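SusD homolog (Bacteroides ovatus, PDB 4F53) probably binds mucin O-glycans as a SusD/RagB-family outer-membrane lipoprotein with a TPR-like, largely helical fold. Local coordinates at residues Asp37-Glu42 and Ile332-Ala337; Arg184-Asn189 and Asp239-Lys244; Ser286-Val291 and Gln319-Met324; Gln313-Ser318 and Asp394-Gln399; Gly365-Phe370 and Ser377-Tyr382. One frame throughout, in Å; residues are numbered along the deposited sequence.

Contact 1 of 5, residues Asp37-Glu42 and Ile332-Ala337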
# COMPACT_ATOMS: atom_id res chain seq x y z
N ASP A 37 -1.59 6.17 -14.46
CA ASP A 37 -0.28 5.74 -13.99
C ASP A 37 -0.01 6.10 -12.52
O ASP A 37 0.61 5.31 -11.81
CB ASP A 37 0.79 6.37 -14.90
CG ASP A 37 2.22 6.15 -14.42
OD1 ASP A 37 2.56 5.00 -14.10
OD2 ASP A 37 2.95 7.14 -14.30
N LEU A 38 -0.47 7.27 -12.08
CA LEU A 38 -0.17 7.81 -10.75
C LEU A 38 -0.83 7.06 -9.59
O LEU A 38 -0.47 7.31 -8.42
CB LEU A 38 -0.46 9.33 -10.68
CG LEU A 38 0.51 10.16 -11.55
CD1 LEU A 38 -0.04 11.54 -11.86
CD2 LEU A 38 1.94 10.19 -10.95
N MSE A 39 -1.72 6.07 -9.88
CA MSE A 39 -2.29 5.25 -8.79
C MSE A 39 -1.21 4.38 -8.12
O MSE A 39 -1.29 4.07 -6.93
CB MSE A 39 -3.41 4.33 -9.34
CG MSE A 39 -4.57 5.13 -9.96
SE MSE A 39 -6.15 4.01 -10.15
CE MSE A 39 -5.63 3.04 -11.64
N MSE A 40 -0.21 3.97 -8.91
CA MSE A 40 0.92 3.11 -8.52
C MSE A 40 2.05 3.51 -9.49
O MSE A 40 2.26 2.84 -10.51
CB MSE A 40 0.50 1.64 -8.65
CG MSE A 40 1.40 0.69 -7.88
SE MSE A 40 1.29 0.92 -5.94
CE MSE A 40 -0.59 0.42 -5.76
N PRO A 41 2.69 4.68 -9.24
CA PRO A 41 3.59 5.27 -10.26
C PRO A 41 4.75 4.42 -10.73
O PRO A 41 5.41 3.74 -9.96
CB PRO A 41 4.08 6.57 -9.62
CG PRO A 41 3.65 6.50 -8.18
CD PRO A 41 2.47 5.62 -8.11
N GLU A 42 4.97 4.46 -12.04
CA GLU A 42 6.02 3.75 -12.75
C GLU A 42 7.36 4.50 -12.71
O GLU A 42 8.40 3.83 -12.62
CB GLU A 42 5.59 3.53 -14.20
CG GLU A 42 6.60 2.72 -14.99
CD GLU A 42 6.28 2.51 -16.45
OE1 GLU A 42 5.09 2.37 -16.80
OE2 GLU A 42 7.24 2.44 -17.25
N ILE A 332 2.68 -3.66 -13.15
CA ILE A 332 2.58 -2.97 -11.88
C ILE A 332 1.26 -3.44 -11.21
O ILE A 332 0.24 -3.57 -11.88
CB ILE A 332 2.73 -1.44 -12.08
CG1 ILE A 332 4.23 -1.12 -12.34
CG2 ILE A 332 2.21 -0.72 -10.86
CD1 ILE A 332 4.58 0.31 -12.58
N VAL A 333 1.31 -3.76 -9.92
CA VAL A 333 0.17 -4.27 -9.17
C VAL A 333 -0.59 -3.07 -8.62
O VAL A 333 -0.06 -2.35 -7.77
CB VAL A 333 0.61 -5.28 -8.07
CG1 VAL A 333 -0.58 -5.69 -7.20
CG2 VAL A 333 1.32 -6.50 -8.67
N VAL A 334 -1.85 -2.87 -9.08
CA VAL A 334 -2.64 -1.71 -8.66
C VAL A 334 -3.69 -2.11 -7.58
O VAL A 334 -3.77 -1.46 -6.55
CB VAL A 334 -3.29 -0.96 -9.86
CG1 VAL A 334 -4.07 0.26 -9.40
CG2 VAL A 334 -2.24 -0.57 -10.91
N PHE A 335 -4.48 -3.16 -7.83
CA PHE A 335 -5.53 -3.59 -6.92
C PHE A 335 -5.87 -5.05 -7.21
O PHE A 335 -6.51 -5.38 -8.23
CB PHE A 335 -6.76 -2.66 -7.07
CG PHE A 335 -7.79 -2.60 -5.95
CD1 PHE A 335 -7.91 -3.65 -5.05
CD2 PHE A 335 -8.69 -1.54 -5.87
CE1 PHE A 335 -8.90 -3.63 -4.07
CE2 PHE A 335 -9.67 -1.52 -4.88
CZ PHE A 335 -9.77 -2.56 -3.98
N ARG A 336 -5.43 -5.92 -6.32
CA ARG A 336 -5.63 -7.37 -6.44
C ARG A 336 -7.04 -7.78 -6.06
O ARG A 336 -7.60 -7.25 -5.10
CB ARG A 336 -4.64 -8.11 -5.53
CG ARG A 336 -3.17 -7.87 -5.83
CD ARG A 336 -2.43 -8.99 -5.17
NE ARG A 336 -0.98 -8.94 -5.31
CZ ARG A 336 -0.30 -9.47 -6.32
NH1 ARG A 336 -0.93 -10.01 -7.34
NH2 ARG A 336 1.02 -9.41 -6.34
N ALA A 337 -7.58 -8.79 -6.76
CA ALA A 337 -8.89 -9.39 -6.45
C ALA A 337 -8.83 -10.11 -5.10
O ALA A 337 -9.81 -10.10 -4.40
CB ALA A 337 -9.32 -10.37 -7.55

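Contact 2 of 5, residues Arg184-Asn189 and Asp239-Lys244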
# COMPACT_ATOMS: atom_id res chain seq x y z
N ARG A 184 -4.19 1.07 -19.89
CA ARG A 184 -3.17 0.02 -19.81
C ARG A 184 -3.44 -0.94 -18.65
O ARG A 184 -2.58 -1.74 -18.29
CB ARG A 184 -1.76 0.63 -19.70
CG ARG A 184 -1.40 1.53 -20.87
CD ARG A 184 0.01 2.11 -20.77
NE ARG A 184 1.04 1.09 -21.02
CZ ARG A 184 1.40 0.67 -22.23
NH1 ARG A 184 0.84 1.18 -23.31
NH2 ARG A 184 2.31 -0.27 -22.36
N ILE A 185 -4.65 -0.89 -18.09
CA ILE A 185 -5.04 -1.78 -17.00
C ILE A 185 -6.11 -2.77 -17.48
O ILE A 185 -5.92 -3.97 -17.31
CB ILE A 185 -5.50 -0.98 -15.73
CG1 ILE A 185 -4.30 -0.21 -15.11
CG2 ILE A 185 -6.16 -1.93 -14.69
CD1 ILE A 185 -4.60 0.65 -13.94
N TYR A 186 -7.23 -2.28 -18.04
CA TYR A 186 -8.34 -3.14 -18.46
C TYR A 186 -8.63 -3.06 -19.96
O TYR A 186 -9.59 -3.69 -20.43
CB TYR A 186 -9.61 -2.80 -17.68
CG TYR A 186 -9.53 -3.13 -16.21
CD1 TYR A 186 -9.21 -4.42 -15.78
CD2 TYR A 186 -9.90 -2.19 -15.25
CE1 TYR A 186 -9.21 -4.75 -14.42
CE2 TYR A 186 -9.86 -2.50 -13.89
CZ TYR A 186 -9.55 -3.79 -13.48
OH TYR A 186 -9.56 -4.09 -12.16
N ASN A 187 -7.79 -2.31 -20.70
CA ASN A 187 -7.86 -2.15 -22.16
C ASN A 187 -9.23 -1.69 -22.65
O ASN A 187 -9.73 -2.19 -23.65
CB ASN A 187 -7.44 -3.45 -22.88
CG ASN A 187 -6.12 -4.00 -22.40
OD1 ASN A 187 -6.06 -5.08 -21.80
ND2 ASN A 187 -5.05 -3.23 -22.59
N GLY A 188 -9.81 -0.70 -21.97
CA GLY A 188 -11.09 -0.11 -22.34
C GLY A 188 -12.32 -0.90 -21.93
O GLY A 188 -13.42 -0.52 -22.32
N ASN A 189 -12.16 -1.98 -21.12
CA ASN A 189 -13.29 -2.77 -20.65
C ASN A 189 -13.96 -2.05 -19.45
O ASN A 189 -13.53 -2.20 -18.31
CB ASN A 189 -12.85 -4.19 -20.29
CG ASN A 189 -13.94 -5.15 -19.85
OD1 ASN A 189 -15.13 -4.85 -19.90
ND2 ASN A 189 -13.54 -6.32 -19.39
N ASP A 239 -10.01 -10.22 -12.58
CA ASP A 239 -10.68 -8.95 -12.34
C ASP A 239 -9.71 -7.92 -11.74
O ASP A 239 -10.00 -6.72 -11.77
CB ASP A 239 -11.90 -9.09 -11.41
CG ASP A 239 -13.05 -9.90 -11.94
OD1 ASP A 239 -13.25 -9.90 -13.18
OD2 ASP A 239 -13.77 -10.49 -11.13
N GLY A 240 -8.59 -8.41 -11.19
CA GLY A 240 -7.56 -7.59 -10.57
C GLY A 240 -7.00 -6.53 -11.50
O GLY A 240 -7.00 -6.72 -12.70
N ALA A 241 -6.55 -5.38 -10.94
CA ALA A 241 -6.00 -4.27 -11.72
C ALA A 241 -4.46 -4.34 -11.72
O ALA A 241 -3.83 -4.22 -10.67
CB ALA A 241 -6.48 -2.92 -11.19
N TYR A 242 -3.90 -4.58 -12.91
CA TYR A 242 -2.46 -4.72 -13.18
C TYR A 242 -2.12 -3.86 -14.37
O TYR A 242 -2.73 -4.04 -15.42
CB TYR A 242 -2.08 -6.20 -13.45
CG TYR A 242 -2.46 -7.11 -12.31
CD1 TYR A 242 -1.63 -7.26 -11.19
CD2 TYR A 242 -3.66 -7.82 -12.32
CE1 TYR A 242 -2.00 -8.07 -10.13
CE2 TYR A 242 -4.04 -8.64 -11.26
CZ TYR A 242 -3.20 -8.76 -10.17
OH TYR A 242 -3.55 -9.58 -9.13
N ARG A 243 -1.22 -2.89 -14.22
CA ARG A 243 -0.90 -1.99 -15.33
C ARG A 243 0.27 -2.49 -16.14
O ARG A 243 1.32 -2.81 -15.59
CB ARG A 243 -0.62 -0.56 -14.82
CG ARG A 243 -0.63 0.48 -15.94
CD ARG A 243 -0.53 1.92 -15.45
NE ARG A 243 0.31 2.75 -16.33
CZ ARG A 243 1.65 2.68 -16.40
NH1 ARG A 243 2.33 1.82 -15.62
NH2 ARG A 243 2.32 3.47 -17.23
N LYS A 244 0.10 -2.54 -17.47
CA LYS A 244 1.16 -2.90 -18.41
C LYS A 244 2.07 -1.69 -18.46
O LYS A 244 1.61 -0.57 -18.76
CB LYS A 244 0.58 -3.31 -19.79
CG LYS A 244 1.64 -3.47 -20.88
CD LYS A 244 1.05 -3.79 -22.22
CE LYS A 244 2.11 -3.98 -23.27
NZ LYS A 244 1.50 -4.22 -24.60
O HOH W 1 -5.66 -5.70 -15.03

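Contact 3 of 5, residues Ser286-Val291 and Gln319-Met324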
# COMPACT_ATOMS: atom_id res chain seq x y z
N SER A 286 18.70 -16.37 -0.75
CA SER A 286 19.85 -15.52 -0.46
C SER A 286 21.05 -15.88 -1.36
O SER A 286 21.13 -16.99 -1.87
CB SER A 286 20.21 -15.64 1.01
OG SER A 286 20.53 -16.99 1.32
N THR A 287 21.97 -14.91 -1.58
CA THR A 287 23.16 -15.09 -2.42
C THR A 287 24.40 -14.62 -1.64
O THR A 287 25.24 -13.88 -2.17
CB THR A 287 22.97 -14.31 -3.76
OG1 THR A 287 22.86 -12.92 -3.44
CG2 THR A 287 21.72 -14.73 -4.55
N PHE A 288 24.48 -15.00 -0.35
CA PHE A 288 25.58 -14.61 0.53
C PHE A 288 26.94 -15.14 0.03
O PHE A 288 27.94 -14.44 0.16
CB PHE A 288 25.32 -15.05 1.98
CG PHE A 288 24.18 -14.32 2.63
CD1 PHE A 288 24.21 -12.94 2.77
CD2 PHE A 288 23.07 -15.01 3.12
CE1 PHE A 288 23.15 -12.26 3.38
CE2 PHE A 288 22.03 -14.33 3.73
CZ PHE A 288 22.07 -12.96 3.85
N GLY A 289 26.96 -16.33 -0.56
CA GLY A 289 28.16 -16.92 -1.12
C GLY A 289 28.75 -16.09 -2.25
O GLY A 289 29.96 -15.91 -2.32
N THR A 290 27.89 -15.55 -3.11
CA THR A 290 28.25 -14.68 -4.23
C THR A 290 28.86 -13.37 -3.69
O THR A 290 30.02 -13.07 -3.95
CB THR A 290 27.00 -14.40 -5.10
OG1 THR A 290 26.35 -15.64 -5.39
CG2 THR A 290 27.32 -13.64 -6.40
N VAL A 291 28.08 -12.63 -2.90
CA VAL A 291 28.43 -11.36 -2.27
C VAL A 291 29.74 -11.48 -1.40
O VAL A 291 30.58 -10.58 -1.44
CB VAL A 291 27.19 -10.90 -1.45
CG1 VAL A 291 27.54 -9.85 -0.40
CG2 VAL A 291 26.09 -10.38 -2.37
N GLN A 319 23.47 -7.27 0.97
CA GLN A 319 22.76 -7.39 -0.32
C GLN A 319 22.66 -8.87 -0.77
O GLN A 319 21.94 -9.16 -1.71
CB GLN A 319 23.37 -6.49 -1.39
CG GLN A 319 23.29 -5.00 -1.01
CD GLN A 319 23.96 -4.06 -1.98
OE1 GLN A 319 24.71 -4.47 -2.87
NE2 GLN A 319 23.68 -2.78 -1.86
N GLY A 320 23.27 -9.78 -0.00
CA GLY A 320 23.13 -11.22 -0.19
C GLY A 320 21.76 -11.71 0.29
O GLY A 320 21.39 -12.85 0.00
N SER A 321 20.98 -10.87 1.01
CA SER A 321 19.62 -11.15 1.49
C SER A 321 18.70 -11.41 0.30
O SER A 321 18.99 -10.94 -0.80
CB SER A 321 19.08 -9.98 2.31
OG SER A 321 19.93 -9.72 3.42
N SER A 322 17.59 -12.14 0.53
CA SER A 322 16.58 -12.45 -0.51
C SER A 322 16.15 -11.19 -1.24
O SER A 322 15.93 -10.14 -0.62
CB SER A 322 15.37 -13.16 0.10
OG SER A 322 15.66 -14.53 0.31
N CYS A 323 16.10 -11.30 -2.57
CA CYS A 323 15.77 -10.24 -3.51
C CYS A 323 14.49 -10.60 -4.26
O CYS A 323 14.29 -11.76 -4.62
CB CYS A 323 16.94 -10.03 -4.46
SG CYS A 323 16.76 -8.61 -5.57
N MSE A 324 13.66 -9.58 -4.54
CA MSE A 324 12.41 -9.75 -5.29
C MSE A 324 12.70 -10.37 -6.64
O MSE A 324 13.73 -10.08 -7.25
CB MSE A 324 11.73 -8.38 -5.47
CG MSE A 324 10.34 -8.40 -6.09
SE MSE A 324 9.62 -6.57 -6.04
CE MSE A 324 8.00 -6.84 -7.10
O HOH W 2 20.33 -11.57 -3.05

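Contact 4 of 5, residues Gln313-Ser318 and Asp394-Gln399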
# COMPACT_ATOMS: atom_id res chain seq x y z
N GLN A 313 25.41 1.51 9.10
CA GLN A 313 25.52 0.44 10.09
C GLN A 313 25.07 -0.91 9.56
O GLN A 313 24.52 -1.73 10.29
CB GLN A 313 24.73 0.81 11.36
CG GLN A 313 25.37 1.98 12.09
CD GLN A 313 24.66 2.39 13.34
OE1 GLN A 313 23.54 1.97 13.64
NE2 GLN A 313 25.30 3.25 14.11
N TYR A 314 25.33 -1.15 8.27
CA TYR A 314 24.99 -2.41 7.60
C TYR A 314 26.15 -3.36 7.60
O TYR A 314 27.30 -2.92 7.43
CB TYR A 314 24.62 -2.16 6.14
CG TYR A 314 23.26 -1.56 5.92
CD1 TYR A 314 23.07 -0.18 5.92
CD2 TYR A 314 22.16 -2.37 5.66
CE1 TYR A 314 21.80 0.38 5.72
CE2 TYR A 314 20.90 -1.83 5.45
CZ TYR A 314 20.73 -0.46 5.48
OH TYR A 314 19.50 0.07 5.25
N ASN A 315 25.87 -4.66 7.71
CA ASN A 315 26.91 -5.67 7.51
C ASN A 315 27.23 -5.62 6.00
O ASN A 315 26.30 -5.44 5.21
CB ASN A 315 26.40 -7.04 7.95
CG ASN A 315 26.52 -7.30 9.43
OD1 ASN A 315 27.48 -6.89 10.09
ND2 ASN A 315 25.57 -8.05 9.97
N SER A 316 28.51 -5.70 5.61
CA SER A 316 28.91 -5.57 4.19
C SER A 316 28.29 -6.62 3.24
O SER A 316 28.32 -6.41 2.03
CB SER A 316 30.43 -5.58 4.03
OG SER A 316 30.97 -6.84 4.39
N TRP A 317 27.76 -7.74 3.77
CA TRP A 317 27.17 -8.79 2.92
C TRP A 317 25.65 -8.73 2.86
O TRP A 317 25.03 -9.63 2.29
CB TRP A 317 27.62 -10.20 3.38
CG TRP A 317 29.10 -10.43 3.34
CD1 TRP A 317 30.05 -9.65 2.74
CD2 TRP A 317 29.80 -11.53 3.93
NE1 TRP A 317 31.29 -10.16 2.96
CE2 TRP A 317 31.18 -11.33 3.67
CE3 TRP A 317 29.40 -12.68 4.63
CZ2 TRP A 317 32.16 -12.23 4.11
CZ3 TRP A 317 30.38 -13.56 5.08
CH2 TRP A 317 31.74 -13.34 4.82
N SER A 318 25.04 -7.63 3.38
CA SER A 318 23.59 -7.39 3.44
C SER A 318 22.83 -7.56 2.11
O SER A 318 21.66 -7.95 2.14
CB SER A 318 23.29 -5.99 3.98
OG SER A 318 23.70 -5.93 5.33
N ASP A 394 19.51 -13.43 12.35
CA ASP A 394 20.31 -12.74 11.33
C ASP A 394 21.35 -13.76 10.71
O ASP A 394 22.22 -14.25 11.43
CB ASP A 394 21.02 -11.48 11.90
CG ASP A 394 21.78 -10.61 10.89
OD1 ASP A 394 22.08 -11.10 9.76
OD2 ASP A 394 22.11 -9.46 11.23
N PRO A 395 21.25 -14.10 9.40
CA PRO A 395 22.18 -15.10 8.82
C PRO A 395 23.64 -14.63 8.76
O PRO A 395 24.55 -15.46 8.54
CB PRO A 395 21.63 -15.35 7.42
CG PRO A 395 20.83 -14.12 7.11
CD PRO A 395 20.25 -13.64 8.40
N LEU A 396 23.87 -13.33 8.97
CA LEU A 396 25.21 -12.76 8.92
C LEU A 396 25.88 -12.68 10.31
O LEU A 396 27.08 -12.39 10.39
CB LEU A 396 25.18 -11.38 8.24
CG LEU A 396 24.87 -11.40 6.72
CD1 LEU A 396 24.92 -10.01 6.16
CD2 LEU A 396 25.85 -12.29 5.95
N LYS A 397 25.13 -13.01 11.38
CA LYS A 397 25.63 -13.03 12.77
C LYS A 397 26.85 -13.97 12.89
O LYS A 397 26.78 -15.13 12.47
CB LYS A 397 24.52 -13.42 13.76
CG LYS A 397 24.99 -13.40 15.20
CD LYS A 397 24.11 -14.26 16.08
CE LYS A 397 24.64 -14.33 17.49
NZ LYS A 397 23.68 -15.04 18.37
N GLY A 398 27.96 -13.43 13.39
CA GLY A 398 29.21 -14.16 13.56
C GLY A 398 30.04 -14.39 12.30
O GLY A 398 31.11 -14.99 12.39
N GLN A 399 29.55 -13.96 11.11
CA GLN A 399 30.28 -14.13 9.84
C GLN A 399 31.49 -13.18 9.76
O GLN A 399 31.57 -12.21 10.52
CB GLN A 399 29.36 -13.94 8.61
CG GLN A 399 28.32 -15.05 8.41
CD GLN A 399 28.94 -16.39 8.04
OE1 GLN A 399 29.76 -16.51 7.13
NE2 GLN A 399 28.49 -17.45 8.69
O HOH W 3 22.81 -7.88 8.90

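Contact 5 of 5, residues Gly365-Phe370 and Ser377-Tyr382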
# COMPACT_ATOMS: atom_id res chain seq x y z
N GLY A 365 -9.74 -15.78 -0.54
CA GLY A 365 -8.66 -14.81 -0.69
C GLY A 365 -7.31 -15.48 -0.89
O GLY A 365 -6.54 -15.08 -1.77
N ILE A 366 -7.04 -16.53 -0.12
CA ILE A 366 -5.81 -17.34 -0.24
C ILE A 366 -5.78 -18.05 -1.62
O ILE A 366 -4.76 -17.98 -2.30
CB ILE A 366 -5.68 -18.34 0.95
CG1 ILE A 366 -5.58 -17.56 2.29
CG2 ILE A 366 -4.47 -19.31 0.74
CD1 ILE A 366 -5.64 -18.41 3.59
N ARG A 367 -6.89 -18.67 -2.05
CA ARG A 367 -7.00 -19.34 -3.36
C ARG A 367 -6.75 -18.33 -4.49
O ARG A 367 -6.01 -18.64 -5.42
CB ARG A 367 -8.37 -20.01 -3.56
CG ARG A 367 -8.62 -21.20 -2.64
CD ARG A 367 -10.07 -21.71 -2.74
NE ARG A 367 -10.34 -22.79 -1.78
CZ ARG A 367 -9.99 -24.06 -1.96
NH1 ARG A 367 -9.34 -24.43 -3.06
NH2 ARG A 367 -10.27 -24.97 -1.04
N LEU A 368 -7.37 -17.13 -4.40
CA LEU A 368 -7.18 -16.09 -5.41
C LEU A 368 -5.71 -15.66 -5.47
O LEU A 368 -5.19 -15.47 -6.58
CB LEU A 368 -8.09 -14.88 -5.13
CG LEU A 368 -9.56 -15.04 -5.50
CD1 LEU A 368 -10.40 -13.95 -4.85
CD2 LEU A 368 -9.77 -15.06 -7.01
N SER A 369 -5.03 -15.55 -4.30
CA SER A 369 -3.64 -15.13 -4.26
C SER A 369 -2.73 -16.20 -4.91
O SER A 369 -1.81 -15.85 -5.67
CB SER A 369 -3.21 -14.81 -2.84
OG SER A 369 -1.84 -14.47 -2.77
N PHE A 370 -3.01 -17.49 -4.64
CA PHE A 370 -2.29 -18.61 -5.27
C PHE A 370 -2.43 -18.52 -6.82
O PHE A 370 -1.44 -18.55 -7.53
CB PHE A 370 -2.83 -19.95 -4.74
CG PHE A 370 -2.10 -20.46 -3.51
CD1 PHE A 370 -1.90 -19.64 -2.41
CD2 PHE A 370 -1.66 -21.78 -3.45
CE1 PHE A 370 -1.26 -20.12 -1.27
CE2 PHE A 370 -1.00 -22.26 -2.32
CZ PHE A 370 -0.82 -21.43 -1.22
N SER A 377 -0.97 -25.96 -7.51
CA SER A 377 -1.18 -27.04 -6.53
C SER A 377 -0.76 -26.63 -5.10
O SER A 377 0.03 -25.70 -4.91
CB SER A 377 -0.45 -28.31 -6.97
OG SER A 377 0.93 -28.28 -6.64
N GLY A 378 -1.30 -27.37 -4.12
CA GLY A 378 -0.97 -27.24 -2.70
C GLY A 378 -1.73 -26.22 -1.87
O GLY A 378 -1.31 -25.93 -0.75
N VAL A 379 -2.86 -25.68 -2.39
CA VAL A 379 -3.62 -24.68 -1.63
C VAL A 379 -4.33 -25.35 -0.43
O VAL A 379 -4.32 -24.78 0.65
CB VAL A 379 -4.58 -23.82 -2.50
CG1 VAL A 379 -5.84 -24.59 -2.90
CG2 VAL A 379 -4.93 -22.51 -1.78
N GLU A 380 -4.87 -26.55 -0.62
CA GLU A 380 -5.58 -27.30 0.42
C GLU A 380 -4.65 -27.65 1.59
O GLU A 380 -5.07 -27.57 2.73
CB GLU A 380 -6.23 -28.57 -0.16
CG GLU A 380 -7.15 -28.33 -1.36
CD GLU A 380 -6.49 -28.31 -2.74
OE1 GLU A 380 -5.26 -28.51 -2.85
OE2 GLU A 380 -7.24 -28.08 -3.72
N ASN A 381 -3.38 -27.98 1.32
CA ASN A 381 -2.41 -28.25 2.39
C ASN A 381 -2.03 -26.96 3.07
O ASN A 381 -1.85 -26.94 4.28
CB ASN A 381 -1.15 -29.00 1.90
CG ASN A 381 -1.42 -30.36 1.33
OD1 ASN A 381 -2.09 -31.21 1.93
ND2 ASN A 381 -0.86 -30.61 0.16
N TYR A 382 -1.91 -25.88 2.31
CA TYR A 382 -1.57 -24.57 2.86
C TYR A 382 -2.68 -24.10 3.81
O TYR A 382 -2.38 -23.68 4.93
CB TYR A 382 -1.31 -23.54 1.76
CG TYR A 382 -0.87 -22.20 2.31
CD1 TYR A 382 0.45 -21.98 2.69
CD2 TYR A 382 -1.79 -21.16 2.49
CE1 TYR A 382 0.86 -20.75 3.22
CE2 TYR A 382 -1.39 -19.92 2.98
CZ TYR A 382 -0.07 -19.72 3.35
OH TYR A 382 0.31 -18.50 3.88

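Contact 1 of 5, residues Asp37-Glu42 and Ile332-Ala337
The carboxylate of E42, whose stem rests against I332, is gripped by four groups: OE1 by the A246 amide and a salt bridge to R243, OE2 by the amides of D247 and H248. D37 OD1 steadies the same loop by accepting from E42 N at 3.2 Å, on its syn side. Across the contact, I332 CD1 lies 3.7 Å from E42 CB, and I332 CG2 presses to 3.4 Å from M40 CG, tighter than normal van der Waals spacing. Selenomethionine M40 has CG trans to the backbone N (chi1 -162°) and then bends twice, which curls CE to 3.5 Å from V333 O. M39, also selenomethionine, sets CE 3.9 Å from V334 CG1. V334 and F335 form a classic beta bulge opposite A241. With an alanine at I332, the stems of M40 and E42 would probably border a gap. With no hydrogen bond between the segments, the loop appears seated on the strand by van der Waals contact, the E42 carboxylate being paired outside both.

Contact 2 of 5, residues Arg184-Asn189 and Asp239-Lys244
The Y186 ring meets D239 O near its plane, at the edge carrying the hydroxyl, while I185 CG2 lies 3.7 Å above one face, over the centre. Y186 OH donates to D239 O at 2.7 Å. I185 CG2 also reaches A241 CB at 3.7 Å, so this one methyl joins ring and strand. The R184 guanidinium is met at its edge by K244 O, 2.9 Å from NE; the donor stands 38° out of the carbonyl plane, a bond not aimed at a lone pair. A bend at chi3 (73°) turns NE to this oxygen and lays R184 NH2 3.6 Å from K244 CG. The backbones join directly where K244 N donates to R184 O at 2.9 Å and 172°; farther along, a water accepts from Y242 N and lies within bonding distance of I185 O and G240 O, bridging the diverging segments. The arrangement ties the loop before helix 190-207, with its type I' turn Y186-N189, to strand 241-243. That strand pairs antiparallel with 332-335, while W193 and F196 of helix 190-207 pack on I185 and Y186 respectively.

Contact 3 of 5, residues Ser286-Val291 and Gln319-Met324
F288 and V291 turn toward G320 through their first torsions: F288 places CG trans to its own carbonyl carbon (chi1 -68°), and V291, at chi1 161°, does the same with CG2. The phenyl face therefore lies on the G320 peptide, with F288 CE1 3.4 Å from G320 C and the carbonyl oxygen 3.7 Å above the ring plane, over its centre. V291 CG2 comes to 3.7 Å from G320 N. A side chain at G320 would not fit, because its beta carbon would fall 2.4 Å from F288 CD1. G320 O is used by T287 N, which donates at 2.7 Å and 161° in the carbonyl plane, on a lone pair. This bond fixes the entry to the short helix 288-291: T287 holds the N-cap position, although its hydroxyl makes no capping bond, and the amides of F288 and G289 donate instead to the E300 carboxylate. The contact closes a segment of 27 residues that contains neither helix nor strand, an irregular excursion in a largely helical TPR-like protein. S286 OG turns to E300, and S322 OG to D284 O. T287 OG1 is linked at 2.9 Å to a water that donates to S321 O at 2.7 Å.

Contact 4 of 5, residues Gln313-Ser318 and Asp394-Gln399
L396 crosses W317 obliquely, its CD1 3.6 Å from W317 C and its CD2 3.8 Å from W317 CB at the indole edge. With CG anti to the carbonyl carbon and CD1 anti to CA (chi2 -178°), L396 aims CD1 at the W317 backbone. The side chains of Q399 and W317 cross at about a right angle, ring and amide planes 46° apart; a kink at chi2 (-67°) folds Q399 OE1 back to 3.6 Å from W317 CZ3, in the ring plane, while NE2 bonds to T297. Trimming W317 to an alanine would probably leave L396 CD2 and the Q399 stem facing a gap. N315 and D394 approach without a direct bond: a water accepts from ND2 at 3.0 Å and donates to OD2 at 2.9 Å, those atoms also pairing with Y404 O and Y406 N. The facing loop is a chain of turns: D394 OD1 accepts from L396 N, an Asx turn within type I turn D394-K397, which overlaps type II turn L396-Q399.

Contact 5 of 5, residues Gly365-Phe370 and Ser377-Tyr382
Two successive helices of this TPR-like, largely helical protein, 358-372 and 379-383, joined by a short loop, pack through F370, V379 and Y382. G378, at the N-cap position with a positive phi, starts the second helix, and Y382 N returns to its carbonyl oxygen. The V379 chi1 of 76° puts CG1 in the crowded position between backbone N and carbonyl carbon, and sends CG2 over the F370 face: a CH-pi contact, 3.9 Å from the ring centroid and 15° off the normal. The same ring reaches the start of the second helix through F370 CE2, 3.6 Å from V379 CA. F370 and Y382 meet obliquely, their planes 52° apart and F370 CZ 3.6 Å from Y382 CG, with F370 CE1 lying over one face of the tyrosine toward its rim. I366 CG2 comes to 3.7 Å from Y382 CD2, crossing at about a right angle. The tyrosine hydroxyl is bonded to Q433 NE2, which anchors the pair to helix 423-438; I366 also packs on F342 of helix 337-349. R367 extends past V379, its side chain about 4 Å from a bound calcium ion. R367 NH1 touches V379 CG1 at 3.5 Å and stands 4.3 Å from E380 OE2, too far for a salt bridge, though the opposite charges probably attract weakly.

In the fold
Contacts 1 and 2 hold the two partners of one small antiparallel sheet, strands 332-335 and 241-243, with centres 10 Å apart; contact 1 is the nearest of the five to the middle of the chain. It is held by van der Waals contact, without a hydrogen bond between its segments, whereas contact 2, farther out, adds backbone, guanidinium and water bonds. Contacts 3 and 4 form a second pair, touching through F288, V291, W317, P395 and L396 and alternating along the chain. They lie 25 and 29 Å from the chain centre, yet most of their touching residues are buried, and each includes a bridging water. Contact 5 differs in kind, a partly buried junction of two successive helices built on aromatic and aliphatic side chains, and touches contact 1 through L368 and A337.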